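Local coordinates for transferrin (Manduca sexta, PDB 6WB6), which binds a single ferric ion per molecule together with carbonate and transports iron as a secreted insect transferrin, at residues Asn119-Tyr124 with Ala336-Val341. Residues are numbered along the deposited sequence; the frame is centred on the assembly and turned at random.
With NAG (2-acetamido-2-deoxy-beta-D-glucopyranose), chain C; CO3 (carbonate ion), chain G; CO3 (carbonate ion), chain F.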
# COMPACT_ATOMS: atom_id res chain seq x y z
N ASN A 119 6.03 -10.82 -7.46
CA ASN A 119 4.64 -10.68 -7.08
C ASN A 119 3.70 -10.78 -8.27
O ASN A 119 2.54 -10.41 -8.16
CB ASN A 119 4.40 -9.38 -6.34
CG ASN A 119 5.06 -9.37 -4.98
OD1 ASN A 119 5.13 -10.40 -4.33
ND2 ASN A 119 5.58 -8.22 -4.58
N ARG A 120 4.18 -11.25 -9.39
CA ARG A 120 3.34 -11.40 -10.57
C ARG A 120 2.82 -12.83 -10.67
O ARG A 120 3.32 -13.74 -10.00
CB ARG A 120 4.12 -11.00 -11.82
CG ARG A 120 4.46 -9.51 -11.84
CD ARG A 120 5.38 -9.06 -13.01
NE ARG A 120 4.79 -9.28 -14.32
CZ ARG A 120 5.20 -8.68 -15.44
NH1 ARG A 120 6.21 -7.79 -15.39
NH2 ARG A 120 4.62 -8.95 -16.62
N ASN A 121 1.80 -13.02 -11.50
CA ASN A 121 1.10 -14.31 -11.50
C ASN A 121 1.88 -15.46 -12.13
O ASN A 121 2.18 -16.44 -11.45
CB ASN A 121 -0.24 -14.18 -12.20
CG ASN A 121 -1.29 -13.58 -11.28
OD1 ASN A 121 -1.85 -14.26 -10.43
ND2 ASN A 121 -1.52 -12.29 -11.43
N VAL A 122 2.15 -15.41 -13.44
CA VAL A 122 2.73 -16.58 -14.08
C VAL A 122 4.19 -16.70 -13.72
O VAL A 122 4.75 -17.81 -13.67
CB VAL A 122 2.56 -16.55 -15.62
CG1 VAL A 122 1.11 -16.32 -15.99
CG2 VAL A 122 3.48 -15.49 -16.28
N GLY A 123 4.84 -15.58 -13.45
CA GLY A 123 6.27 -15.61 -13.22
C GLY A 123 6.69 -15.71 -11.78
O GLY A 123 7.89 -15.78 -11.51
N TYR A 124 5.75 -15.73 -10.84
CA TYR A 124 6.14 -15.76 -9.43
C TYR A 124 5.14 -16.46 -8.51
O TYR A 124 5.48 -17.49 -7.90
CB TYR A 124 6.37 -14.34 -8.97
CG TYR A 124 7.01 -14.20 -7.64
CD1 TYR A 124 8.40 -14.16 -7.51
CD2 TYR A 124 6.24 -14.10 -6.49
CE1 TYR A 124 9.00 -14.01 -6.27
CE2 TYR A 124 6.83 -13.96 -5.24
CZ TYR A 124 8.20 -13.91 -5.13
OH TYR A 124 8.76 -13.75 -3.86
N ALA A 336 -9.43 -22.52 -12.70
CA ALA A 336 -8.19 -21.94 -13.17
C ALA A 336 -7.01 -22.43 -12.35
O ALA A 336 -5.87 -22.08 -12.67
CB ALA A 336 -8.27 -20.42 -13.10
N ASN A 337 -7.26 -23.28 -11.34
CA ASN A 337 -6.31 -23.57 -10.27
C ASN A 337 -5.88 -22.30 -9.53
O ASN A 337 -4.78 -22.22 -9.01
CB ASN A 337 -5.08 -24.30 -10.79
CG ASN A 337 -5.41 -25.69 -11.31
OD1 ASN A 337 -6.35 -26.33 -10.85
ND2 ASN A 337 -4.64 -26.15 -12.27
N TYR A 338 -6.74 -21.30 -9.50
CA TYR A 338 -6.31 -20.01 -8.99
C TYR A 338 -6.68 -19.80 -7.53
O TYR A 338 -6.14 -18.88 -6.91
CB TYR A 338 -6.89 -18.89 -9.87
CG TYR A 338 -6.17 -17.58 -9.73
CD1 TYR A 338 -4.92 -17.40 -10.30
CD2 TYR A 338 -6.73 -16.52 -9.04
CE1 TYR A 338 -4.26 -16.21 -10.20
CE2 TYR A 338 -6.06 -15.32 -8.91
CZ TYR A 338 -4.82 -15.17 -9.51
OH TYR A 338 -4.13 -14.00 -9.40
N THR A 339 -7.58 -20.60 -6.97
CA THR A 339 -7.83 -20.48 -5.54
C THR A 339 -6.57 -20.84 -4.76
O THR A 339 -6.20 -20.15 -3.80
CB THR A 339 -9.00 -21.37 -5.12
OG1 THR A 339 -10.08 -21.24 -6.05
CG2 THR A 339 -9.48 -20.99 -3.71
N GLU A 340 -5.89 -21.90 -5.20
CA GLU A 340 -4.58 -22.28 -4.65
C GLU A 340 -3.64 -21.10 -4.58
O GLU A 340 -2.97 -20.87 -3.56
CB GLU A 340 -3.96 -23.37 -5.53
CG GLU A 340 -4.73 -24.65 -5.59
CD GLU A 340 -4.17 -25.62 -6.62
OE1 GLU A 340 -3.01 -26.05 -6.48
OE2 GLU A 340 -4.90 -25.93 -7.59
N VAL A 341 -3.55 -20.36 -5.69
CA VAL A 341 -2.67 -19.19 -5.77
C VAL A 341 -3.11 -18.13 -4.78
O VAL A 341 -2.30 -17.54 -4.06
CB VAL A 341 -2.68 -18.65 -7.21
CG1 VAL A 341 -1.73 -17.50 -7.34
CG2 VAL A 341 -2.32 -19.73 -8.19
C1 NAG C . -4.92 -27.47 -12.75
C2 NAG C . -4.70 -27.56 -14.25
C3 NAG C . -4.68 -28.99 -14.81
C4 NAG C . -3.91 -29.97 -13.91
C5 NAG C . -4.14 -29.70 -12.43
C6 NAG C . -3.09 -30.42 -11.61
C7 NAG C . -5.55 -25.52 -15.33
C8 NAG C . -6.70 -24.98 -16.12
N2 NAG C . -5.72 -26.77 -14.92
O3 NAG C . -4.05 -28.91 -16.09
O4 NAG C . -4.37 -31.32 -14.08
O5 NAG C . -4.01 -28.33 -12.08
O6 NAG C . -1.84 -29.95 -12.09
O7 NAG C . -4.55 -24.85 -15.11
C CO3 G . 2.66 -12.22 -14.68
O1 CO3 G . 2.82 -10.95 -14.91
O2 CO3 G . 3.68 -12.85 -14.23
O3 CO3 G . 1.54 -12.86 -14.85
C CO3 F . 0.57 -9.37 -13.16
O1 CO3 F . 0.43 -8.59 -12.13
O2 CO3 F . 0.63 -8.88 -14.42
O3 CO3 F . 0.65 -10.65 -12.88
O HOH W 1 -3.15 -10.97 -9.51
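A chi1 of -161° swings the Y338 ring out opposite its backbone nitrogen, and the phenol extends from the first turn of helix 338-342 until its hydroxyl end meets N121, whose chi1 of -80° sets the amide on the side of its own N. The two side chains run roughly perpendicular. Y338 OH donates a short hydrogen bond to N121 OD1, 2.5 Å away; the oxygen lies at the edge of the ring, close to its plane, and the hydroxyl comes in tilted 21° from the amide's carbonyl plane. A water closes the link, accepting from N121 ND2 at 2.8 Å and donating to Y338 OH at 3.2 Å. The other N-H of the amide is spent on a carbonate: N121 ND2 gives a bond to O3 of the chain F ion at 3.1 Å, and N121 N bonds the same oxygen at 3.0 Å. Tyrosine, water and anion thus fix the amide's rotation, making Y338 a second-shell residue that probably positions N121 for the anion. Replacing N121 with an alanine is likely to leave the hydroxyl of the buried Y338 without its acceptor and the chain F carbonate with one donor fewer. The second carbonate, chain G, sits at the N-terminus of helix 121-131, as the anion does in transferrins generally: V122 N points almost straight at its O3 (3.0 Å), G123 N meets O2, and R120 NE holds O1 in the guanidinium plane at 2.6 Å. T116 adds a further bond to carbonate, and Y90 and Y204, the protein ligands of the iron, lie close by. Y338 also rests on K125 and P272, while V341 sits on T129, so that the short helix 338-342 packs against helix 121-131, with Y90 of strand 90-97 touching N121 and V122.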